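PDB 4QMK: type III secretion system effector protein ExoU, which probably acts as a patatin-like phospholipase delivered by type III secretion and brought to the host plasma membrane by a domain that binds phosphatidylinositol 4,5-bisphosphate. Local coordinates for residues 482-487 and 532-537; 525-530 and 558-563; 567-572 and 606-611. All blocks are in the same frame, centred on the assembly; numbering follows the deposited sequence.

Interaction 1: 482-487 and 532-537; sequences ALDTAI and QRNFQQ
Asp484, on helix 464-491, reaches over to the N-terminus of helix 533-544 and is gripped there by two side-chain amides, Gln532 at the N-cap and Asn534 in the first turn. It is a helix-helix crossing, in a part of the chain built of helices, with short-segment axes 9.4 Å apart and N-to-C directions 74° to each other. Both bonds across the contact go to one carboxylate oxygen, OD1. Gln532 NE2 lies 2.9 Å from Asp484 OD1 on a nearly straight bond, and Asn534 ND2, also 2.9 Å from Asp484 OD1, makes a more bent one. The two donors come from opposite faces of the carboxylate, each well out of its plane, so OD1 is clamped between them. Asp484 gets there with CG anti to the backbone N (chi1 -178°), which swings the acid across to the cap. Gln532 works at both ends: while NE2 holds the acid, OE1 takes the N-H of Phe535 as the capping bond.

This polar side is partly exposed, and so is Gln537 at the looser end, which turns its amide oxygen to Asn491; the tight side is apolar. Phe535 meets helix 464-491 with its CE1 corner, 4.0 Å from Leu483 CD2, and the backbone N of Asp484 sits at the ring edge. Leu503 and Leu510 of helix 501-513 close over Ile487 and Leu483 respectively, and Leu538 touches both. The buried Ile487 lies alongside the Asn534 side chain, the two running opposite ways, with Ile487 CG2 3.5 Å from Asn534 CB.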
ATOM      1  N   ALA A 482      34.836  -4.881  -4.393  1.00 32.23           N
ATOM      2  CA  ALA A 482      34.914  -4.791  -5.878  1.00 32.57           C
ATOM      3  C   ALA A 482      33.609  -5.279  -6.510  1.00 31.39           C
ATOM      4  O   ALA A 482      33.146  -4.755  -7.496  1.00 36.73           O
ATOM      5  CB  ALA A 482      36.113  -5.598  -6.431  1.00 30.53           C
ATOM      6  N   LEU A 483      33.017  -6.297  -5.944  1.00 30.78           N
ATOM      7  CA  LEU A 483      31.766  -6.841  -6.500  1.00 30.88           C
ATOM      8  C   LEU A 483      30.678  -5.846  -6.319  1.00 33.11           C
ATOM      9  O   LEU A 483      29.912  -5.598  -7.250  1.00 35.12           O
ATOM     10  CB  LEU A 483      31.364  -8.155  -5.826  1.00 27.90           C
ATOM     11  CG  LEU A 483      30.105  -8.777  -6.360  1.00 28.71           C
ATOM     12  CD1 LEU A 483      30.302  -9.084  -7.829  1.00 31.80           C
ATOM     13  CD2 LEU A 483      29.763 -10.037  -5.596  1.00 26.98           C
ATOM     14  N   ASP A 484      30.565  -5.298  -5.110  1.00 34.56           N
ATOM     15  CA  ASP A 484      29.546  -4.282  -4.859  1.00 38.07           C
ATOM     16  C   ASP A 484      29.706  -3.122  -5.851  1.00 38.39           C
ATOM     17  O   ASP A 484      28.723  -2.638  -6.419  1.00 38.83           O
ATOM     18  CB  ASP A 484      29.630  -3.755  -3.428  1.00 40.99           C
ATOM     19  CG  ASP A 484      28.551  -2.738  -3.123  1.00 45.15           C
ATOM     20  OD1 ASP A 484      27.355  -3.113  -3.051  1.00 50.84           O
ATOM     21  OD2 ASP A 484      28.893  -1.568  -2.959  1.00 49.76           O
ATOM     22  N   THR A 485      30.950  -2.699  -6.067  1.00 37.94           N
ATOM     23  CA  THR A 485      31.227  -1.603  -6.987  1.00 39.61           C
ATOM     24  C   THR A 485      30.784  -1.922  -8.397  1.00 39.96           C
ATOM     25  O   THR A 485      30.175  -1.094  -9.062  1.00 43.40           O
ATOM     26  CB  THR A 485      32.718  -1.222  -7.001  1.00 41.05           C
ATOM     27  OG1 THR A 485      33.044  -0.514  -5.795  1.00 41.22           O
ATOM     28  CG2 THR A 485      33.042  -0.321  -8.197  1.00 42.35           C
ATOM     29  N   ALA A 486      31.096  -3.114  -8.873  1.00 37.66           N
ATOM     30  CA  ALA A 486      30.702  -3.474 -10.223  1.00 38.63           C
ATOM     31  C   ALA A 486      29.185  -3.452 -10.408  1.00 40.66           C
ATOM     32  O   ALA A 486      28.716  -3.135 -11.476  1.00 45.17           O
ATOM     33  CB  ALA A 486      31.275  -4.822 -10.597  1.00 37.27           C
ATOM     34  N   ILE A 487      28.424  -3.805  -9.359  1.00 42.43           N
ATOM     35  CA  ILE A 487      26.967  -3.777  -9.401  1.00 40.01           C
ATOM     36  C   ILE A 487      26.528  -2.317  -9.485  1.00 42.12           C
ATOM     37  O   ILE A 487      25.679  -1.984 -10.298  1.00 45.28           O
ATOM     38  CB  ILE A 487      26.309  -4.385  -8.142  1.00 41.56           C
ATOM     39  CG1 ILE A 487      26.794  -5.805  -7.810  1.00 43.25           C
ATOM     40  CG2 ILE A 487      24.803  -4.396  -8.292  1.00 42.75           C
ATOM     41  CD1 ILE A 487      26.248  -6.892  -8.705  1.00 44.95           C
ATOM     42  N   GLN A 532      21.865  -5.673   2.008  1.00 50.13           N
ATOM     43  CA  GLN A 532      22.744  -5.332   0.938  1.00 44.03           C
ATOM     44  C   GLN A 532      21.990  -5.468  -0.391  1.00 44.26           C
ATOM     45  O   GLN A 532      21.832  -6.544  -0.984  1.00 45.20           O
ATOM     46  CB  GLN A 532      24.025  -6.121   1.161  1.00 41.90           C
ATOM     47  CG  GLN A 532      24.944  -6.349   0.005  1.00 41.23           C
ATOM     48  CD  GLN A 532      25.267  -5.151  -0.847  1.00 40.32           C
ATOM     49  OE1 GLN A 532      24.416  -4.697  -1.628  1.00 38.44           O
ATOM     50  NE2 GLN A 532      26.543  -4.755  -0.847  1.00 37.97           N
ATOM     51  N   ARG A 533      21.481  -4.325  -0.817  1.00 45.19           N
ATOM     52  CA  ARG A 533      20.633  -4.205  -1.983  1.00 49.87           C
ATOM     53  C   ARG A 533      21.286  -4.716  -3.264  1.00 45.43           C
ATOM     54  O   ARG A 533      20.713  -5.543  -3.989  1.00 49.65           O
ATOM     55  CB  ARG A 533      20.178  -2.732  -2.111  1.00 63.27           C
ATOM     56  CG  ARG A 533      19.120  -2.480  -3.165  1.00 76.70           C
ATOM     57  CD  ARG A 533      17.792  -3.117  -2.750  1.00 89.84           C
ATOM     58  NE  ARG A 533      16.914  -3.395  -3.892  1.00107.04           N
ATOM     59  CZ  ARG A 533      16.945  -4.503  -4.657  1.00101.68           C
ATOM     60  NH1 ARG A 533      17.820  -5.490  -4.446  1.00 83.81           N
ATOM     61  NH2 ARG A 533      16.079  -4.623  -5.658  1.00111.08           N
ATOM     62  N   ASN A 534      22.509  -4.270  -3.532  1.00 39.32           N
ATOM     63  CA  ASN A 534      23.194  -4.672  -4.736  1.00 37.12           C
ATOM     64  C   ASN A 534      23.372  -6.184  -4.798  1.00 33.12           C
ATOM     65  O   ASN A 534      23.192  -6.772  -5.864  1.00 30.48           O
ATOM     66  CB  ASN A 534      24.560  -3.984  -4.841  1.00 37.66           C
ATOM     67  CG  ASN A 534      24.454  -2.524  -5.075  1.00 40.49           C
ATOM     68  OD1 ASN A 534      23.402  -2.014  -5.441  1.00 42.11           O
ATOM     69  ND2 ASN A 534      25.540  -1.821  -4.832  1.00 44.26           N
ATOM     70  N   PHE A 535      23.756  -6.788  -3.667  1.00 29.59           N
ATOM     71  CA  PHE A 535      23.898  -8.214  -3.614  1.00 29.15           C
ATOM     72  C   PHE A 535      22.564  -8.905  -3.901  1.00 32.14           C
ATOM     73  O   PHE A 535      22.515  -9.892  -4.663  1.00 34.46           O
ATOM     74  CB  PHE A 535      24.536  -8.727  -2.307  1.00 26.74           C
ATOM     75  CG  PHE A 535      25.993  -8.314  -2.105  1.00 25.07           C
ATOM     76  CD1 PHE A 535      26.768  -7.778  -3.153  1.00 24.33           C
ATOM     77  CD2 PHE A 535      26.624  -8.563  -0.904  1.00 24.20           C
ATOM     78  CE1 PHE A 535      28.103  -7.478  -2.980  1.00 23.43           C
ATOM     79  CE2 PHE A 535      27.966  -8.231  -0.719  1.00 23.82           C
ATOM     80  CZ  PHE A 535      28.711  -7.704  -1.768  1.00 22.77           C
ATOM     81  N   GLN A 536      21.486  -8.369  -3.358  1.00 36.17           N
ATOM     82  CA  GLN A 536      20.159  -8.929  -3.611  1.00 40.57           C
ATOM     83  C   GLN A 536      19.849  -8.939  -5.111  1.00 39.76           C
ATOM     84  O   GLN A 536      19.408  -9.947  -5.636  1.00 43.21           O
ATOM     85  CB  GLN A 536      19.080  -8.160  -2.823  1.00 43.06           C
ATOM     86  CG  GLN A 536      18.979  -8.565  -1.364  1.00 46.09           C
ATOM     87  CD  GLN A 536      18.459  -9.998  -1.208  1.00 54.08           C
ATOM     88  OE1 GLN A 536      17.561 -10.429  -1.936  1.00 72.38           O
ATOM     89  NE2 GLN A 536      19.021 -10.741  -0.268  1.00 50.06           N
ATOM     90  N   GLN A 537      20.082  -7.837  -5.816  1.00 42.16           N
ATOM     91  CA  GLN A 537      19.794  -7.837  -7.273  1.00 44.57           C
ATOM     92  C   GLN A 537      20.601  -8.922  -7.972  1.00 41.89           C
ATOM     93  O   GLN A 537      20.099  -9.600  -8.873  1.00 43.44           O
ATOM     94  CB  GLN A 537      20.202  -6.555  -7.978  1.00 48.27           C
ATOM     95  CG  GLN A 537      19.657  -5.256  -7.473  1.00 54.31           C
ATOM     96  CD  GLN A 537      20.247  -4.088  -8.263  1.00 58.52           C
ATOM     97  OE1 GLN A 537      20.805  -3.147  -7.677  1.00 69.87           O
ATOM     98  NE2 GLN A 537      20.172  -4.167  -9.594  1.00 53.32           N
TER

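Interaction 2: 525-530 and 558-563; sequences KRLNAP and TSAVAE
Lys525 and Ala560 bring their backbones closest, CA to CA 5.9 Å, where a type I turn from Arg526 to Ala529 follows on helix 517-526 beside the early turns of helix 555-585 (residues 558-563). The turn presents Asn528 to that helix. Its ND2 donates to Ala560 O at 3.1 Å, almost perfectly straight (176°), with the acceptor lying in the amide plane. The same ND2 is also bonded to Gly524 O. A single nitrogen thus ties the turn both to its own helix and to the neighbouring one, which fixes the rotation of the amide.

Just before it in the turn, Leu527 CB meets the Ala560 methyl, CB to CB 3.8 Å. Glu563 comes one helical turn further on from Ala560. With CG anti to the backbone N (chi1 179°), Glu563 CG lies 3.6 Å from Asn528 ND2; the bend at chi2 (60°) turns the carboxylate to Lys525, its plane nearly perpendicular to the amide. The aliphatic part of Lys525 then crosses the acid, with Lys525 CD 3.5 Å from Glu563 CD. Their charged ends do not meet: Lys525 NZ stays 4.6 Å from Glu563 OE2, and the other carboxylate oxygen is in a salt bridge with Arg567. Leu539 of helix 533-544 packs against Asn528 and Ala560. What results is a turn docked by an asparagine side chain onto a backbone carbonyl of a neighbouring helix, within an all-helical region.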
ATOM      1  N   LYS A 525      27.529 -16.944   1.741  1.00 27.61           N
ATOM      2  CA  LYS A 525      26.732 -16.386   2.830  1.00 29.51           C
ATOM      3  C   LYS A 525      26.883 -14.903   2.831  1.00 27.46           C
ATOM      4  O   LYS A 525      25.930 -14.200   3.090  1.00 29.78           O
ATOM      5  CB  LYS A 525      27.176 -16.834   4.227  1.00 30.81           C
ATOM      6  CG  LYS A 525      27.362 -18.309   4.526  1.00 33.51           C
ATOM      7  CD  LYS A 525      26.108 -19.065   4.470  1.00 38.37           C
ATOM      8  CE  LYS A 525      26.382 -20.546   4.682  1.00 42.45           C
ATOM      9  NZ  LYS A 525      26.812 -20.798   6.066  1.00 42.00           N
ATOM     10  N   ARG A 526      28.099 -14.400   2.622  1.00 29.95           N
ATOM     11  CA  ARG A 526      28.322 -12.901   2.712  1.00 28.71           C
ATOM     12  C   ARG A 526      27.562 -12.182   1.656  1.00 26.05           C
ATOM     13  O   ARG A 526      27.074 -11.076   1.878  1.00 25.97           O
ATOM     14  CB  ARG A 526      29.778 -12.524   2.626  1.00 28.87           C
ATOM     15  CG  ARG A 526      30.668 -13.092   3.734  1.00 30.99           C
ATOM     16  CD  ARG A 526      30.275 -12.773   5.170  1.00 32.44           C
ATOM     17  NE  ARG A 526      28.974 -13.258   5.710  1.00 36.73           N
ATOM     18  CZ  ARG A 526      28.720 -14.461   6.231  1.00 38.87           C
ATOM     19  NH1 ARG A 526      27.513 -14.696   6.762  1.00 40.97           N
ATOM     20  NH2 ARG A 526      29.633 -15.437   6.217  1.00 41.53           N
ATOM     21  N   LEU A 527      27.387 -12.851   0.523  1.00 24.00           N
ATOM     22  CA  LEU A 527      26.546 -12.309  -0.530  1.00 24.01           C
ATOM     23  C   LEU A 527      25.091 -12.223  -0.118  1.00 24.11           C
ATOM     24  O   LEU A 527      24.335 -11.549  -0.839  1.00 23.50           O
ATOM     25  CB  LEU A 527      26.665 -13.121  -1.832  1.00 25.47           C
ATOM     26  CG  LEU A 527      27.746 -12.658  -2.761  1.00 28.02           C
ATOM     27  CD1 LEU A 527      29.081 -12.719  -2.085  1.00 31.69           C
ATOM     28  CD2 LEU A 527      27.804 -13.525  -3.982  1.00 29.90           C
ATOM     29  N   ASN A 528      24.675 -12.951   0.942  1.00 23.89           N
ATOM     30  CA  ASN A 528      23.280 -12.894   1.438  1.00 28.01           C
ATOM     31  C   ASN A 528      23.111 -11.895   2.611  1.00 28.80           C
ATOM     32  O   ASN A 528      22.102 -11.918   3.301  1.00 28.35           O
ATOM     33  CB  ASN A 528      22.716 -14.258   1.867  1.00 28.28           C
ATOM     34  CG  ASN A 528      22.359 -15.165   0.693  1.00 30.85           C
ATOM     35  OD1 ASN A 528      21.198 -15.251   0.295  1.00 36.45           O
ATOM     36  ND2 ASN A 528      23.327 -15.886   0.178  1.00 29.00           N
ATOM     37  N   ALA A 529      24.108 -11.046   2.830  1.00 30.00           N
ATOM     38  CA  ALA A 529      24.055 -10.038   3.945  1.00 30.88           C
ATOM     39  C   ALA A 529      22.712  -9.372   3.879  1.00 33.68           C
ATOM     40  O   ALA A 529      22.285  -8.940   2.842  1.00 35.56           O
ATOM     41  CB  ALA A 529      25.162  -9.020   3.803  1.00 29.32           C
ATOM     42  N   PRO A 530      22.002  -9.319   4.982  1.00 40.56           N
ATOM     43  CA  PRO A 530      20.619  -8.819   4.932  1.00 45.35           C
ATOM     44  C   PRO A 530      20.260  -7.512   4.205  1.00 49.39           C
ATOM     45  O   PRO A 530      19.397  -7.528   3.322  1.00 58.09           O
ATOM     46  CB  PRO A 530      20.242  -8.758   6.398  1.00 43.71           C
ATOM     47  CG  PRO A 530      20.937  -9.945   6.962  1.00 42.62           C
ATOM     48  CD  PRO A 530      22.235 -10.095   6.208  1.00 41.36           C
ATOM     49  N   THR A 558      26.526 -19.491  -7.471  1.00 34.55           N
ATOM     50  CA  THR A 558      25.683 -20.667  -7.384  1.00 34.54           C
ATOM     51  C   THR A 558      25.415 -20.992  -5.922  1.00 34.31           C
ATOM     52  O   THR A 558      24.316 -21.398  -5.549  1.00 36.60           O
ATOM     53  CB  THR A 558      26.420 -21.870  -8.002  1.00 36.16           C
ATOM     54  OG1 THR A 558      26.743 -21.543  -9.347  1.00 42.49           O
ATOM     55  CG2 THR A 558      25.605 -23.129  -7.972  1.00 36.46           C
ATOM     56  N   SER A 559      26.456 -20.852  -5.103  1.00 33.70           N
ATOM     57  CA  SER A 559      26.386 -21.196  -3.700  1.00 30.51           C
ATOM     58  C   SER A 559      25.509 -20.240  -2.946  1.00 30.69           C
ATOM     59  O   SER A 559      24.703 -20.671  -2.101  1.00 33.79           O
ATOM     60  CB  SER A 559      27.750 -21.155  -3.105  1.00 28.75           C
ATOM     61  OG  SER A 559      27.775 -21.733  -1.836  1.00 29.16           O
ATOM     62  N   ALA A 560      25.668 -18.959  -3.252  1.00 27.82           N
ATOM     63  CA  ALA A 560      24.941 -17.912  -2.589  1.00 27.17           C
ATOM     64  C   ALA A 560      23.471 -18.024  -2.954  1.00 30.34           C
ATOM     65  O   ALA A 560      22.615 -17.784  -2.117  1.00 30.53           O
ATOM     66  CB  ALA A 560      25.469 -16.577  -3.023  1.00 26.53           C
ATOM     67  N   VAL A 561      23.196 -18.464  -4.190  1.00 32.06           N
ATOM     68  CA  VAL A 561      21.829 -18.641  -4.682  1.00 32.37           C
ATOM     69  C   VAL A 561      21.145 -19.779  -3.946  1.00 34.57           C
ATOM     70  O   VAL A 561      19.977 -19.663  -3.595  1.00 34.82           O
ATOM     71  CB  VAL A 561      21.814 -18.915  -6.200  1.00 33.50           C
ATOM     72  CG1 VAL A 561      20.496 -19.494  -6.698  1.00 34.99           C
ATOM     73  CG2 VAL A 561      22.127 -17.631  -6.937  1.00 34.57           C
ATOM     74  N   ALA A 562      21.859 -20.894  -3.765  1.00 34.88           N
ATOM     75  CA  ALA A 562      21.355 -22.018  -2.984  1.00 34.80           C
ATOM     76  C   ALA A 562      21.136 -21.582  -1.497  1.00 33.14           C
ATOM     77  O   ALA A 562      20.174 -21.974  -0.861  1.00 33.13           O
ATOM     78  CB  ALA A 562      22.314 -23.190  -3.065  1.00 34.51           C
ATOM     79  N   GLU A 563      22.025 -20.755  -0.975  1.00 31.77           N
ATOM     80  CA  GLU A 563      21.861 -20.229   0.383  1.00 33.00           C
ATOM     81  C   GLU A 563      20.624 -19.304   0.479  1.00 32.47           C
ATOM     82  O   GLU A 563      19.910 -19.324   1.470  1.00 31.36           O
ATOM     83  CB  GLU A 563      23.092 -19.482   0.790  1.00 31.49           C
ATOM     84  CG  GLU A 563      23.058 -18.865   2.167  1.00 35.42           C
ATOM     85  CD  GLU A 563      22.862 -19.819   3.315  1.00 37.26           C
ATOM     86  OE1 GLU A 563      22.352 -19.333   4.353  1.00 43.72           O
ATOM     87  OE2 GLU A 563      23.201 -21.006   3.199  1.00 38.94           O
TER

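Interaction 3: 567-572 and 606-611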
ATOM      1  N   ARG A 567      17.329 -19.887   2.896  1.00 32.47           N
ATOM      2  CA  ARG A 567      16.794 -18.881   3.806  1.00 30.32           C
ATOM      3  C   ARG A 567      15.336 -18.576   3.550  1.00 31.44           C
ATOM      4  O   ARG A 567      14.560 -18.397   4.519  1.00 28.74           O
ATOM      5  CB  ARG A 567      17.591 -17.608   3.736  1.00 31.31           C
ATOM      6  CG  ARG A 567      18.866 -17.729   4.534  1.00 32.02           C
ATOM      7  CD  ARG A 567      19.743 -16.477   4.540  1.00 33.31           C
ATOM      8  NE  ARG A 567      21.107 -16.884   4.916  1.00 32.85           N
ATOM      9  CZ  ARG A 567      22.073 -16.048   5.224  1.00 33.63           C
ATOM     10  NH1 ARG A 567      21.873 -14.743   5.190  1.00 33.54           N
ATOM     11  NH2 ARG A 567      23.256 -16.525   5.542  1.00 35.42           N
ATOM     12  N   ASP A 568      14.967 -18.548   2.255  1.00 31.75           N
ATOM     13  CA  ASP A 568      13.618 -18.294   1.880  1.00 31.96           C
ATOM     14  C   ASP A 568      12.695 -19.380   2.515  1.00 29.52           C
ATOM     15  O   ASP A 568      11.763 -19.046   3.182  1.00 28.72           O
ATOM     16  CB  ASP A 568      13.463 -18.224   0.373  1.00 35.82           C
ATOM     17  CG  ASP A 568      13.993 -16.903  -0.229  1.00 44.49           C
ATOM     18  OD1 ASP A 568      14.179 -15.910   0.510  1.00 51.44           O
ATOM     19  OD2 ASP A 568      14.226 -16.825  -1.477  1.00 55.89           O
ATOM     20  N   ILE A 569      13.026 -20.646   2.346  1.00 28.35           N
ATOM     21  CA  ILE A 569      12.221 -21.740   2.842  1.00 26.82           C
ATOM     22  C   ILE A 569      12.126 -21.623   4.307  1.00 25.90           C
ATOM     23  O   ILE A 569      11.065 -21.783   4.877  1.00 26.85           O
ATOM     24  CB  ILE A 569      12.847 -23.102   2.524  1.00 27.18           C
ATOM     25  CG1 ILE A 569      12.923 -23.306   1.026  1.00 28.15           C
ATOM     26  CG2 ILE A 569      12.042 -24.261   3.144  1.00 26.54           C
ATOM     27  CD1 ILE A 569      11.571 -23.310   0.335  1.00 28.58           C
ATOM     28  N   GLY A 570      13.232 -21.300   4.933  1.00 26.61           N
ATOM     29  CA  GLY A 570      13.233 -21.044   6.380  1.00 26.24           C
ATOM     30  C   GLY A 570      12.181 -19.994   6.746  1.00 25.36           C
ATOM     31  O   GLY A 570      11.440 -20.176   7.659  1.00 27.36           O
ATOM     32  N   VAL A 571      12.083 -18.945   5.962  1.00 25.90           N
ATOM     33  CA  VAL A 571      11.166 -17.867   6.218  1.00 27.09           C
ATOM     34  C   VAL A 571       9.735 -18.306   5.917  1.00 28.84           C
ATOM     35  O   VAL A 571       8.816 -17.929   6.655  1.00 27.15           O
ATOM     36  CB  VAL A 571      11.556 -16.613   5.416  1.00 26.73           C
ATOM     37  CG1 VAL A 571      10.412 -15.646   5.250  1.00 25.93           C
ATOM     38  CG2 VAL A 571      12.767 -15.976   6.057  1.00 26.78           C
ATOM     39  N   LYS A 572       9.531 -19.107   4.873  1.00 30.62           N
ATOM     40  CA  LYS A 572       8.181 -19.587   4.628  1.00 32.12           C
ATOM     41  C   LYS A 572       7.714 -20.480   5.757  1.00 29.60           C
ATOM     42  O   LYS A 572       6.546 -20.495   6.079  1.00 27.79           O
ATOM     43  CB  LYS A 572       8.037 -20.292   3.301  1.00 35.25           C
ATOM     44  CG  LYS A 572       7.827 -19.335   2.156  1.00 44.23           C
ATOM     45  CD  LYS A 572       7.620 -20.049   0.830  1.00 58.56           C
ATOM     46  CE  LYS A 572       7.463 -19.039  -0.297  1.00 69.09           C
ATOM     47  NZ  LYS A 572       8.664 -18.160  -0.456  1.00 74.83           N
ATOM     48  N   GLY A 606      11.355 -26.705  10.910  1.00 39.78           N
ATOM     49  CA  GLY A 606      12.561 -26.034  11.301  1.00 41.50           C
ATOM     50  C   GLY A 606      13.775 -26.689  10.669  1.00 44.72           C
ATOM     51  O   GLY A 606      14.843 -26.146  10.707  1.00 45.94           O
ATOM     52  N   GLU A 607      13.579 -27.833  10.033  1.00 46.60           N
ATOM     53  CA  GLU A 607      14.656 -28.615   9.478  1.00 50.93           C
ATOM     54  C   GLU A 607      14.677 -28.523   7.944  1.00 45.44           C
ATOM     55  O   GLU A 607      15.570 -29.025   7.283  1.00 47.50           O
ATOM     56  CB  GLU A 607      14.386 -30.069   9.881  1.00 62.08           C
ATOM     57  CG  GLU A 607      15.573 -30.864  10.373  1.00 76.35           C
ATOM     58  CD  GLU A 607      16.021 -30.441  11.769  1.00 89.82           C
ATOM     59  OE1 GLU A 607      16.771 -31.218  12.404  1.00107.95           O
ATOM     60  OE2 GLU A 607      15.627 -29.341  12.230  1.00 88.71           O
ATOM     61  N   ALA A 608      13.680 -27.867   7.393  1.00 39.66           N
ATOM     62  CA  ALA A 608      13.474 -27.838   5.970  1.00 40.52           C
ATOM     63  C   ALA A 608      14.326 -26.828   5.197  1.00 40.41           C
ATOM     64  O   ALA A 608      14.303 -25.629   5.494  1.00 37.22           O
ATOM     65  CB  ALA A 608      12.037 -27.518   5.726  1.00 39.07           C
ATOM     66  N   THR A 609      15.017 -27.297   4.160  1.00 40.74           N
ATOM     67  CA  THR A 609      15.872 -26.403   3.362  1.00 42.72           C
ATOM     68  C   THR A 609      15.456 -26.249   1.904  1.00 41.91           C
ATOM     69  O   THR A 609      15.977 -25.408   1.203  1.00 46.67           O
ATOM     70  CB  THR A 609      17.316 -26.871   3.408  1.00 45.05           C
ATOM     71  OG1 THR A 609      17.432 -28.161   2.770  1.00 51.86           O
ATOM     72  CG2 THR A 609      17.777 -26.955   4.861  1.00 43.69           C
ATOM     73  N   THR A 610      14.484 -27.018   1.466  1.00 43.53           N
ATOM     74  CA  THR A 610      14.084 -27.023   0.070  1.00 45.40           C
ATOM     75  C   THR A 610      12.574 -27.045  -0.023  1.00 48.55           C
ATOM     76  O   THR A 610      11.890 -27.325   0.966  1.00 44.63           O
ATOM     77  CB  THR A 610      14.561 -28.314  -0.618  1.00 46.07           C
ATOM     78  OG1 THR A 610      14.055 -29.425   0.128  1.00 48.93           O
ATOM     79  CG2 THR A 610      16.086 -28.399  -0.647  1.00 43.78           C
ATOM     80  N   PRO A 611      12.053 -26.741  -1.217  1.00 49.11           N
ATOM     81  CA  PRO A 611      10.640 -26.823  -1.463  1.00 43.95           C
ATOM     82  C   PRO A 611      10.119 -28.262  -1.229  1.00 50.16           C
ATOM     83  O   PRO A 611       9.008 -28.453  -0.677  1.00 44.55           O
ATOM     84  CB  PRO A 611      10.523 -26.453  -2.933  1.00 45.60           C
ATOM     85  CG  PRO A 611      11.707 -25.595  -3.224  1.00 49.38           C
ATOM     86  CD  PRO A 611      12.791 -26.063  -2.308  1.00 49.06           C
TER
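Ile569 makes an apolar knob on the long helix 555-585, and it presses into the connection between helices 592-606 and 611-624, within the region assigned to the ExoU C-terminal domain. No hydrogen bond crosses. The isoleucine points towards the connection, CA to CA 5.9 Å from Thr609. Its CG2, anti to the backbone N (chi1 -63° places CG1 beside that N instead), lies between Ala608 O, at 3.5 Å, and Thr610 O, at 3.8 Å, and is 4.2 Å from Ala608 CB. CG1 of Ile569 runs past Thr609 O at 3.7 Å. CD1 of Ile569 reaches the far end, where it stands 3.8 Å from Pro611 N and 4.0 Å from Pro611 CD. Within the connection, most of what the isoleucine meets is backbone, carbonyl oxygens and a proline nitrogen, rather than other side chains.

The connection is itself tied into helix 611-624: Thr610 caps it by bonding through OG1 to Glu613 N, and Glu613 OE1 takes the N-H of Thr609. Phe614 and Ile649 also pack on Ile569. With van der Waals contact and no bond across, the fit probably rests on shape, and the Thr610 cap and the Thr609-Glu613 bond are consistent with a fixed connection.

In the fold
All three contacts belong to the helical C-terminal half, and helix 555-585 carries two of them: interaction 2 on its earlier turns, interaction 3 further on, with centres about 14 Å apart. Interactions 1 and 2 have centres about 12 Å apart and interleave along the chain, since 525-530 and 532-537 follow each other while their partners lie at 558-563 and back at 482-487. They also touch, Phe535 CB being 3.2 Å from Leu527 O. Interaction 3 comes last in the chain, about 24 Å from interaction 1 between centres. Arg567 bridges 2 and 3 by packing on Asn528 and Lys525. The run thus links helix 464-491 through successive helices to the ExoU C-terminal family region.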